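Local coordinates for DNA replication licensing factor MCM related protein (Thermoplasma acidophilum, PDB 4ME3) that probably unwinds DNA at replication as an ATP-driven MCM helicase, of which this chain is the N-terminal domain, including its zinc-binding part and OB fold, at residues E43-Y48 with I95-I100; P138-A143 with S190-V195; Q196-Q201 with I218-D223. All coordinates share one frame; numbering follows the deposited sequence.

Contact 1 (E43-Y48 with I95-I100); sequences EVRTLY and IFNLRI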
loop_
_atom_site.group_PDB
_atom_site.type_symbol
_atom_site.label_atom_id
_atom_site.label_comp_id
_atom_site.label_asym_id
_atom_site.label_seq_id
_atom_site.Cartn_x
_atom_site.Cartn_y
_atom_site.Cartn_z
ATOM N N GLU A 43 6.906 9.524 -12.196
ATOM C CA GLU A 43 8.188 8.888 -11.911
ATOM C C GLU A 43 8.487 8.952 -10.416
ATOM O O GLU A 43 9.022 8.006 -9.836
ATOM C CB GLU A 43 9.317 9.545 -12.709
ATOM C CG GLU A 43 9.293 9.228 -14.199
ATOM C CD GLU A 43 8.350 10.121 -14.985
ATOM O OE1 GLU A 43 7.522 10.818 -14.361
ATOM O OE2 GLU A 43 8.441 10.131 -16.231
ATOM N N VAL A 44 8.140 10.078 -9.802
ATOM C CA VAL A 44 8.195 10.220 -8.353
ATOM C C VAL A 44 6.761 10.261 -7.847
ATOM O O VAL A 44 5.956 11.066 -8.306
ATOM C CB VAL A 44 8.924 11.508 -7.937
ATOM C CG1 VAL A 44 8.976 11.629 -6.421
ATOM C CG2 VAL A 44 10.326 11.534 -8.527
ATOM N N ARG A 45 6.428 9.381 -6.910
ATOM C CA ARG A 45 5.041 9.239 -6.496
ATOM C C ARG A 45 4.920 8.772 -5.053
ATOM O O ARG A 45 4.052 7.961 -4.736
ATOM C CB ARG A 45 4.328 8.253 -7.412
ATOM C CG ARG A 45 4.980 6.884 -7.453
ATOM C CD ARG A 45 4.230 5.958 -8.375
ATOM N NE ARG A 45 4.884 4.659 -8.496
ATOM C CZ ARG A 45 4.732 3.840 -9.530
ATOM N NH1 ARG A 45 3.950 4.178 -10.547
ATOM N NH2 ARG A 45 5.373 2.682 -9.556
ATOM N N THR A 46 5.792 9.293 -4.194
ATOM C CA THR A 46 5.767 8.983 -2.770
ATOM C C THR A 46 5.935 10.241 -1.925
ATOM O O THR A 46 6.769 11.097 -2.222
ATOM C CB THR A 46 6.897 8.013 -2.387
ATOM O OG1 THR A 46 6.792 6.816 -3.166
ATOM C CG2 THR A 46 6.829 7.662 -0.906
ATOM N N LEU A 47 5.145 10.335 -0.861
ATOM C CA LEU A 47 5.292 11.396 0.124
ATOM C C LEU A 47 5.389 10.771 1.505
ATOM O O LEU A 47 4.557 9.948 1.867
ATOM C CB LEU A 47 4.088 12.343 0.089
ATOM C CG LEU A 47 4.120 13.454 1.143
ATOM C CD1 LEU A 47 5.219 14.456 0.837
ATOM C CD2 LEU A 47 2.765 14.149 1.251
ATOM N N TYR A 48 6.411 11.157 2.261
ATOM C CA TYR A 48 6.519 10.768 3.662
ATOM C C TYR A 48 5.947 11.856 4.558
ATOM O O TYR A 48 6.305 13.026 4.431
ATOM C CB TYR A 48 7.977 10.518 4.033
ATOM C CG TYR A 48 8.517 9.230 3.465
ATOM C CD1 TYR A 48 8.408 8.043 4.173
ATOM C CD2 TYR A 48 9.125 9.196 2.220
ATOM C CE1 TYR A 48 8.891 6.856 3.658
ATOM C CE2 TYR A 48 9.612 8.010 1.696
ATOM C CZ TYR A 48 9.491 6.847 2.422
ATOM O OH TYR A 48 9.974 5.662 1.909
ATOM N N ILE A 95 -1.245 6.003 -9.468
ATOM C CA ILE A 95 -0.604 5.417 -8.295
ATOM C C ILE A 95 0.072 6.487 -7.443
ATOM O O ILE A 95 0.783 7.346 -7.960
ATOM C CB ILE A 95 0.459 4.373 -8.701
ATOM C CG1 ILE A 95 -0.196 3.223 -9.469
ATOM C CG2 ILE A 95 1.180 3.845 -7.474
ATOM C CD1 ILE A 95 0.795 2.226 -10.044
ATOM N N PHE A 96 -0.155 6.436 -6.134
ATOM C CA PHE A 96 0.601 7.272 -5.210
ATOM C C PHE A 96 0.788 6.577 -3.868
ATOM O O PHE A 96 -0.106 5.883 -3.390
ATOM C CB PHE A 96 -0.069 8.627 -4.997
ATOM C CG PHE A 96 0.848 9.645 -4.392
ATOM C CD1 PHE A 96 0.960 9.771 -3.020
ATOM C CD2 PHE A 96 1.631 10.447 -5.199
ATOM C CE1 PHE A 96 1.824 10.695 -2.463
ATOM C CE2 PHE A 96 2.496 11.370 -4.653
ATOM C CZ PHE A 96 2.592 11.496 -3.279
ATOM N N ASN A 97 1.960 6.773 -3.273
ATOM C CA ASN A 97 2.275 6.186 -1.979
ATOM C C ASN A 97 2.429 7.246 -0.905
ATOM O O ASN A 97 3.396 8.008 -0.900
ATOM C CB ASN A 97 3.569 5.386 -2.052
ATOM C CG ASN A 97 3.566 4.377 -3.173
ATOM O OD1 ASN A 97 2.613 3.619 -3.339
ATOM N ND2 ASN A 97 4.635 4.364 -3.954
ATOM N N LEU A 98 1.468 7.282 0.007
ATOM C CA LEU A 98 1.569 8.101 1.195
ATOM C C LEU A 98 2.132 7.217 2.295
ATOM O O LEU A 98 1.549 6.184 2.626
ATOM C CB LEU A 98 0.192 8.643 1.579
ATOM C CG LEU A 98 0.113 9.557 2.802
ATOM C CD1 LEU A 98 1.066 10.723 2.677
ATOM C CD2 LEU A 98 -1.316 10.051 2.978
ATOM N N ARG A 99 3.279 7.608 2.835
ATOM C CA ARG A 99 3.962 6.815 3.849
ATOM C C ARG A 99 4.102 7.598 5.146
ATOM O O ARG A 99 4.200 8.823 5.139
ATOM C CB ARG A 99 5.339 6.383 3.340
ATOM C CG ARG A 99 5.271 5.556 2.068
ATOM C CD ARG A 99 6.627 4.999 1.667
ATOM N NE ARG A 99 6.540 4.219 0.436
ATOM C CZ ARG A 99 5.961 3.027 0.348
ATOM N NH1 ARG A 99 5.408 2.468 1.417
ATOM N NH2 ARG A 99 5.929 2.389 -0.816
ATOM N N ILE A 100 4.100 6.874 6.258
ATOM C CA ILE A 100 4.230 7.479 7.575
ATOM C C ILE A 100 5.632 7.220 8.109
ATOM O O ILE A 100 6.124 6.095 8.055
ATOM C CB ILE A 100 3.210 6.880 8.565
ATOM C CG1 ILE A 100 1.791 6.956 7.997
ATOM C CG2 ILE A 100 3.278 7.597 9.907
ATOM C CD1 ILE A 100 1.355 8.355 7.620
#

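Contact 2 (P138-A143 with S190-V195); sequences PKLKNA and SEFIDV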
loop_
_atom_site.group_PDB
_atom_site.type_symbol
_atom_site.label_atom_id
_atom_site.label_comp_id
_atom_site.label_asym_id
_atom_site.label_seq_id
_atom_site.Cartn_x
_atom_site.Cartn_y
_atom_site.Cartn_z
ATOM N N PRO A 138 7.429 -8.247 -10.774
ATOM C CA PRO A 138 6.341 -7.306 -11.042
ATOM C C PRO A 138 4.981 -7.833 -10.597
ATOM O O PRO A 138 4.683 -9.015 -10.748
ATOM C CB PRO A 138 6.382 -7.161 -12.563
ATOM C CG PRO A 138 6.840 -8.498 -13.032
ATOM C CD PRO A 138 7.804 -9.007 -11.980
ATOM N N LYS A 139 4.170 -6.941 -10.043
ATOM C CA LYS A 139 2.803 -7.262 -9.670
ATOM C C LYS A 139 1.864 -6.267 -10.332
ATOM O O LYS A 139 2.117 -5.065 -10.338
ATOM C CB LYS A 139 2.629 -7.211 -8.151
ATOM C CG LYS A 139 1.173 -7.184 -7.696
ATOM C CD LYS A 139 1.034 -6.579 -6.309
ATOM C CE LYS A 139 -0.330 -5.926 -6.124
ATOM N NZ LYS A 139 -0.374 -5.074 -4.903
ATOM N N LEU A 140 0.779 -6.782 -10.893
ATOM C CA LEU A 140 -0.234 -5.952 -11.522
ATOM C C LEU A 140 -0.850 -5.024 -10.478
ATOM O O LEU A 140 -1.318 -5.484 -9.437
ATOM C CB LEU A 140 -1.301 -6.859 -12.136
ATOM C CG LEU A 140 -2.351 -6.238 -13.046
ATOM C CD1 LEU A 140 -1.701 -5.564 -14.238
ATOM C CD2 LEU A 140 -3.318 -7.324 -13.493
ATOM N N LYS A 141 -0.843 -3.721 -10.751
ATOM C CA LYS A 141 -1.336 -2.740 -9.787
ATOM C C LYS A 141 -2.584 -2.038 -10.301
ATOM O O LYS A 141 -3.618 -2.023 -9.632
ATOM C CB LYS A 141 -0.253 -1.713 -9.460
ATOM C CG LYS A 141 -0.670 -0.689 -8.410
ATOM C CD LYS A 141 -0.976 -1.351 -7.073
ATOM C CE LYS A 141 -1.403 -0.330 -6.029
ATOM N NZ LYS A 141 -0.347 0.688 -5.759
ATOM N N ASN A 142 -2.483 -1.438 -11.482
ATOM C CA ASN A 142 -3.658 -0.886 -12.141
ATOM C C ASN A 142 -3.879 -1.637 -13.446
ATOM O O ASN A 142 -3.132 -1.459 -14.408
ATOM C CB ASN A 142 -3.498 0.611 -12.397
ATOM C CG ASN A 142 -4.825 1.296 -12.662
ATOM O OD1 ASN A 142 -5.887 0.774 -12.311
ATOM N ND2 ASN A 142 -4.775 2.468 -13.280
ATOM N N ALA A 143 -4.900 -2.486 -13.462
ATOM C CA ALA A 143 -5.120 -3.405 -14.575
ATOM C C ALA A 143 -6.062 -2.827 -15.621
ATOM O O ALA A 143 -7.167 -2.393 -15.302
ATOM C CB ALA A 143 -5.666 -4.719 -14.059
ATOM N N SER A 190 -1.306 -1.868 -18.800
ATOM C CA SER A 190 -1.516 -1.837 -17.363
ATOM C C SER A 190 -0.273 -1.312 -16.658
ATOM O O SER A 190 0.810 -1.254 -17.243
ATOM C CB SER A 190 -1.846 -3.242 -16.852
ATOM O OG SER A 190 -2.991 -3.768 -17.503
ATOM N N GLU A 191 -0.435 -0.931 -15.397
ATOM C CA GLU A 191 0.691 -0.497 -14.585
ATOM C C GLU A 191 1.096 -1.579 -13.595
ATOM O O GLU A 191 0.261 -2.113 -12.871
ATOM C CB GLU A 191 0.348 0.795 -13.844
ATOM C CG GLU A 191 0.379 2.026 -14.734
ATOM C CD GLU A 191 1.720 2.206 -15.421
ATOM O OE1 GLU A 191 2.717 2.468 -14.714
ATOM O OE2 GLU A 191 1.781 2.074 -16.665
ATOM N N PHE A 192 2.385 -1.897 -13.580
ATOM C CA PHE A 192 2.946 -2.847 -12.628
ATOM C C PHE A 192 3.831 -2.133 -11.622
ATOM O O PHE A 192 4.383 -1.064 -11.908
ATOM C CB PHE A 192 3.797 -3.887 -13.354
ATOM C CG PHE A 192 3.028 -4.734 -14.323
ATOM C CD1 PHE A 192 2.801 -4.295 -15.613
ATOM C CD2 PHE A 192 2.543 -5.971 -13.945
ATOM C CE1 PHE A 192 2.100 -5.071 -16.510
ATOM C CE2 PHE A 192 1.840 -6.757 -14.841
ATOM C CZ PHE A 192 1.619 -6.302 -16.124
ATOM N N ILE A 193 3.982 -2.736 -10.447
ATOM C CA ILE A 193 4.926 -2.250 -9.454
ATOM C C ILE A 193 5.853 -3.379 -9.014
ATOM O O ILE A 193 5.485 -4.556 -9.068
ATOM C CB ILE A 193 4.213 -1.673 -8.213
ATOM C CG1 ILE A 193 3.339 -2.742 -7.557
ATOM C CG2 ILE A 193 3.379 -0.462 -8.597
ATOM C CD1 ILE A 193 2.726 -2.303 -6.241
ATOM N N ASP A 194 7.056 -3.008 -8.594
ATOM C CA ASP A 194 8.019 -3.947 -8.045
ATOM C C ASP A 194 7.520 -4.476 -6.713
ATOM O O ASP A 194 6.938 -3.731 -5.920
ATOM C CB ASP A 194 9.361 -3.258 -7.812
ATOM C CG ASP A 194 10.038 -2.827 -9.102
ATOM O OD1 ASP A 194 10.010 -3.603 -10.082
ATOM O OD2 ASP A 194 10.606 -1.713 -9.125
ATOM N N VAL A 195 7.763 -5.756 -6.470
ATOM C CA VAL A 195 7.452 -6.373 -5.185
ATOM C C VAL A 195 8.607 -7.273 -4.782
ATOM O O VAL A 195 9.243 -7.904 -5.627
ATOM C CB VAL A 195 6.165 -7.210 -5.247
ATOM C CG1 VAL A 195 5.853 -7.820 -3.877
ATOM C CG2 VAL A 195 4.996 -6.367 -5.733
#

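Contact 3 (Q196-Q201 with I218-D223); sequences QKVEIQ and IITEDD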
loop_
_atom_site.group_PDB
_atom_site.type_symbol
_atom_site.label_atom_id
_atom_site.label_comp_id
_atom_site.label_asym_id
_atom_site.label_seq_id
_atom_site.Cartn_x
_atom_site.Cartn_y
_atom_site.Cartn_z
ATOM N N GLN A 196 8.882 -7.327 -3.487
ATOM C CA GLN A 196 9.904 -8.217 -2.971
ATOM C C GLN A 196 9.458 -8.693 -1.599
ATOM O O GLN A 196 8.928 -7.909 -0.815
ATOM C CB GLN A 196 11.238 -7.481 -2.863
ATOM C CG GLN A 196 12.398 -8.350 -2.415
ATOM C CD GLN A 196 13.696 -7.583 -2.329
ATOM O OE1 GLN A 196 13.722 -6.426 -1.902
ATOM N NE2 GLN A 196 14.788 -8.220 -2.732
ATOM N N LYS A 197 9.654 -9.974 -1.317
ATOM C CA LYS A 197 9.392 -10.487 0.022
ATOM C C LYS A 197 10.714 -10.641 0.748
ATOM O O LYS A 197 11.700 -11.108 0.175
ATOM C CB LYS A 197 8.647 -11.819 -0.020
ATOM C CG LYS A 197 7.384 -11.793 -0.856
ATOM C CD LYS A 197 6.527 -13.015 -0.591
ATOM C CE LYS A 197 5.283 -13.022 -1.460
ATOM N NZ LYS A 197 4.460 -14.243 -1.226
ATOM N N VAL A 198 10.721 -10.238 2.013
ATOM C CA VAL A 198 11.914 -10.259 2.835
ATOM C C VAL A 198 11.589 -10.905 4.174
ATOM O O VAL A 198 10.700 -10.447 4.892
ATOM C CB VAL A 198 12.431 -8.828 3.083
ATOM C CG1 VAL A 198 13.697 -8.846 3.915
ATOM C CG2 VAL A 198 12.672 -8.114 1.750
ATOM N N GLU A 199 12.297 -11.975 4.507
ATOM C CA GLU A 199 12.097 -12.621 5.800
ATOM C C GLU A 199 13.100 -12.098 6.810
ATOM O O GLU A 199 14.301 -12.111 6.559
ATOM C CB GLU A 199 12.232 -14.139 5.681
ATOM C CG GLU A 199 12.086 -14.847 7.017
ATOM C CD GLU A 199 12.158 -16.352 6.894
ATOM O OE1 GLU A 199 11.105 -17.009 7.039
ATOM O OE2 GLU A 199 13.266 -16.877 6.660
ATOM N N ILE A 200 12.606 -11.627 7.952
ATOM C CA ILE A 200 13.483 -11.195 9.031
ATOM C C ILE A 200 13.340 -12.114 10.242
ATOM O O ILE A 200 12.337 -12.803 10.399
ATOM C CB ILE A 200 13.215 -9.737 9.459
ATOM C CG1 ILE A 200 11.800 -9.578 10.019
ATOM C CG2 ILE A 200 13.426 -8.791 8.282
ATOM C CD1 ILE A 200 11.587 -8.259 10.740
ATOM N N GLN A 201 14.355 -12.109 11.095
ATOM C CA GLN A 201 14.361 -12.945 12.285
ATOM C C GLN A 201 14.712 -12.112 13.506
ATOM O O GLN A 201 15.431 -11.121 13.405
ATOM C CB GLN A 201 15.378 -14.075 12.124
ATOM C CG GLN A 201 15.343 -15.092 13.245
ATOM C CD GLN A 201 16.291 -16.248 13.005
ATOM O OE1 GLN A 201 17.309 -16.099 12.329
ATOM N NE2 GLN A 201 15.955 -17.412 13.554
ATOM N N ILE A 218 8.171 -9.746 5.402
ATOM C CA ILE A 218 7.793 -8.380 5.109
ATOM C C ILE A 218 7.589 -8.282 3.610
ATOM O O ILE A 218 8.403 -8.790 2.835
ATOM C CB ILE A 218 8.899 -7.398 5.517
ATOM C CG1 ILE A 218 9.260 -7.582 6.994
ATOM C CG2 ILE A 218 8.462 -5.964 5.258
ATOM C CD1 ILE A 218 10.646 -7.125 7.326
ATOM N N ILE A 219 6.491 -7.655 3.204
ATOM C CA ILE A 219 6.257 -7.354 1.801
ATOM C C ILE A 219 6.696 -5.918 1.554
ATOM O O ILE A 219 6.187 -4.994 2.181
ATOM C CB ILE A 219 4.771 -7.507 1.418
ATOM C CG1 ILE A 219 4.297 -8.946 1.645
ATOM C CG2 ILE A 219 4.542 -7.107 -0.034
ATOM C CD1 ILE A 219 5.101 -9.991 0.917
ATOM N N THR A 220 7.658 -5.734 0.656
ATOM C CA THR A 220 8.102 -4.400 0.279
ATOM C C THR A 220 7.709 -4.144 -1.168
ATOM O O THR A 220 8.007 -4.950 -2.046
ATOM C CB THR A 220 9.626 -4.231 0.441
ATOM O OG1 THR A 220 10.318 -5.156 -0.412
ATOM C CG2 THR A 220 10.038 -4.470 1.885
ATOM N N GLU A 221 7.028 -3.030 -1.416
ATOM C CA GLU A 221 6.519 -2.743 -2.752
ATOM C C GLU A 221 7.037 -1.423 -3.297
ATOM O O GLU A 221 7.386 -0.511 -2.541
ATOM C CB GLU A 221 4.989 -2.713 -2.754
ATOM C CG GLU A 221 4.327 -4.054 -2.498
ATOM C CD GLU A 221 2.839 -4.024 -2.789
ATOM O OE1 GLU A 221 2.254 -2.919 -2.786
ATOM O OE2 GLU A 221 2.254 -5.100 -3.024
ATOM N N ASP A 222 7.073 -1.341 -4.624
ATOM C CA ASP A 222 7.400 -0.112 -5.338
ATOM C C ASP A 222 8.744 0.458 -4.875
ATOM O O ASP A 222 9.773 -0.208 -5.001
ATOM C CB ASP A 222 6.243 0.885 -5.187
ATOM C CG ASP A 222 6.211 1.924 -6.292
ATOM O OD1 ASP A 222 7.045 1.847 -7.221
ATOM O OD2 ASP A 222 5.328 2.809 -6.241
ATOM N N ASP A 223 8.741 1.678 -4.344
ATOM C CA ASP A 223 9.976 2.347 -3.947
ATOM C C ASP A 223 10.705 1.652 -2.799
ATOM O O ASP A 223 11.879 1.929 -2.553
ATOM C CB ASP A 223 9.698 3.811 -3.572
ATOM C CG ASP A 223 8.484 3.968 -2.668
ATOM O OD1 ASP A 223 7.411 3.433 -3.012
ATOM O OD2 ASP A 223 8.597 4.634 -1.616
HETATM O O HOH W 1 13.424 -4.260 0.110
#

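Contact 1 (E43-Y48 with I95-I100)
The Phe96 ring carries backbone of the facing strand over one face and a side chain at its edge. Arg45 O sits over that face, toward the rim, 3.5 Å from Phe96 CD2, and Thr46 N lies over the same face. Leu47 CB meets the edge in the ring plane, 3.8 Å from Phe96 CZ. The Arg45 guanidinium has Ile95 CG2 over one face, also off-centre, while Ile95 CD1 reaches Arg45 NH1 at 3.7 Å. Arg99 CG lies over one face of the Tyr48 ring. The two side chains run alongside each other, with ring and guanidinium planes 38° apart.

These residues form a two-stranded parallel sheet in the part of the chain that matches the MCM N-terminal family. The crossover between the strands is mostly helical. Three backbone bonds zip them together: Asn97 N to Arg45 O at 2.8 Å, Leu47 N to Asn97 O at 2.9 Å, and Arg99 N to Leu47 O at 2.8 Å. Leu47 and Leu98 leave the sheet on the same side and pack side by side. Leu47 also meets helix 31-38 and Phe96 meets helix 69-84, so helices cover this side.

The other face, with Thr46, Asn97, Tyr48 and Arg99, is largely polar. Here Asn97 ND2 gives Thr46 OG1 only a weak bond; its stronger partner is Asp222. Arg45, just before the strand, forms a salt bridge through NE with the same aspartate, and Arg99 NH2 forms one with Asp223. The Arg45 CG is set between the backbone N and the carbonyl carbon (chi1 57°), and the chain then runs extended past Ile95. The Arg99 chain is extended too, which carries CD to within 3.4 Å of Tyr48 OH and places NE 3.7 Å from Thr46 CG2.

Contact 2 (P138-A143 with S190-V195)
Lys139 reaches across to Val195 with its first carbon. Its CB presses on Val195 CG2 at 3.5 Å, a tight fit, and the two side chains cross at a slant. The chain runs on extended, CG lying anti to the backbone N (chi1 165°). Its CD still grazes Val195 CG2 at 4.0 Å. At the tip, NZ forms a salt bridge with Glu221, on the next strand of the sheet.

Beneath this side chain the backbone pairs in antiparallel fashion. Lys139 N and O bond Ile193 O and N. The next step is a classic beta bulge: Lys141 and Asn142 both face Glu191. Glu191 O accepts Lys141 N at 2.9 Å in the carbonyl plane and Asn142 N at 3.1 Å from a tilted approach. The long OB-domain strand turns a corner here, then continues toward the zinc ligand Cys147. Asn142 ND2 is held by the backbone oxygens of Gln91 and Arg92.

The two faces of the pair differ. On one, Leu140 CD1 lies over the Phe192 ring in a CH-pi contact, 4.1 Å from the centroid, and also packs against Ser190 CB at 3.5 Å. On the other, Ile193 meets Lys141, CG2 against CB and CD1 against CD at 3.9 Å. Replacing Ile193 with an alanine removes CG1, CG2 and CD1 and would probably leave a gap under Lys141, whose aliphatic chain could then turn more freely. Glu191 OE2 bends away to a salt bridge with Arg92.

Contact 3 (Q196-Q201 with I218-D223)
Ile200 and Ile218 make the tight buried part of this contact. Their side chains meet at about a right angle. Ile218 CD1 touches Ile200 CG2 at 3.4 Å, closer than carbons usually come, and Ile200 CD1 at 3.7 Å. The Ile200 CG1 branch lies between the backbone N and the carbonyl carbon (chi1 63°), and this sets both branches against the Ile218 CD1 methyl. Val130 on strand 123-147 also packs against Ile200, and Ala261 on strand 250-261 against Ile218.

Backbone bonds hold the strands beside it. Ile218 N bonds Val198 O at 2.7 Å, and Val198 N returns the bond to Ile218 O. Gln196 and Thr220 form a second two-way pair, in which Thr220 N bonds Gln196 O at 2.9 Å. Lys197 and Ile219 stand between as a non-hydrogen-bonded pair. The strands are antiparallel and consecutive in the chain, so they form a hairpin within the MCM OB domain. Both also belong to the larger sheet, strand 123-147 pairing with one and strand 250-261 with the other.

The Lys197 face is the looser, solvent side. One touch there is tight, Ile219 CD1 on Lys197 CG at 3.4 Å, and the same methyl lies alongside Lys197 CD at 3.7 Å. Beyond it the extended lysine leads away from the strand pair, and this residue is exposed.

At the Gln196 end a water takes over part of the contact. It donates to Gln196 OE1 at 3.0 Å and accepts from Thr220 OG1 at 3.3 Å. Gly226 N gives OE1 a second bond, and Gln196 NE2 is held by Thr134 O.

Overall arrangement
Contacts 2 and 3 share strand 191-201 and lie in one OB-domain sheet, joined at Asp194 O to Asp222 N. Contact 1 is a small parallel sheet among helices, apart from the OB fold, its centre 15 to 17 Å from the other two centres. Contact 3 is the most buried; contacts 1 and 2 are partly buried. Contact 1 pairs a greasy face under helices with a charged face that meets the aspartates following strand 215-221. Contact 2 mixes a bulged backbone and an exposed CH-pi face with lysine chains lying on aliphatic ones. Contact 3 is aliphatic at Ile200 and Ile218 but polar at Gln196 and Thr220. Ile95 packs on Lys141 and Ile193, bringing contacts 1 and 2 together.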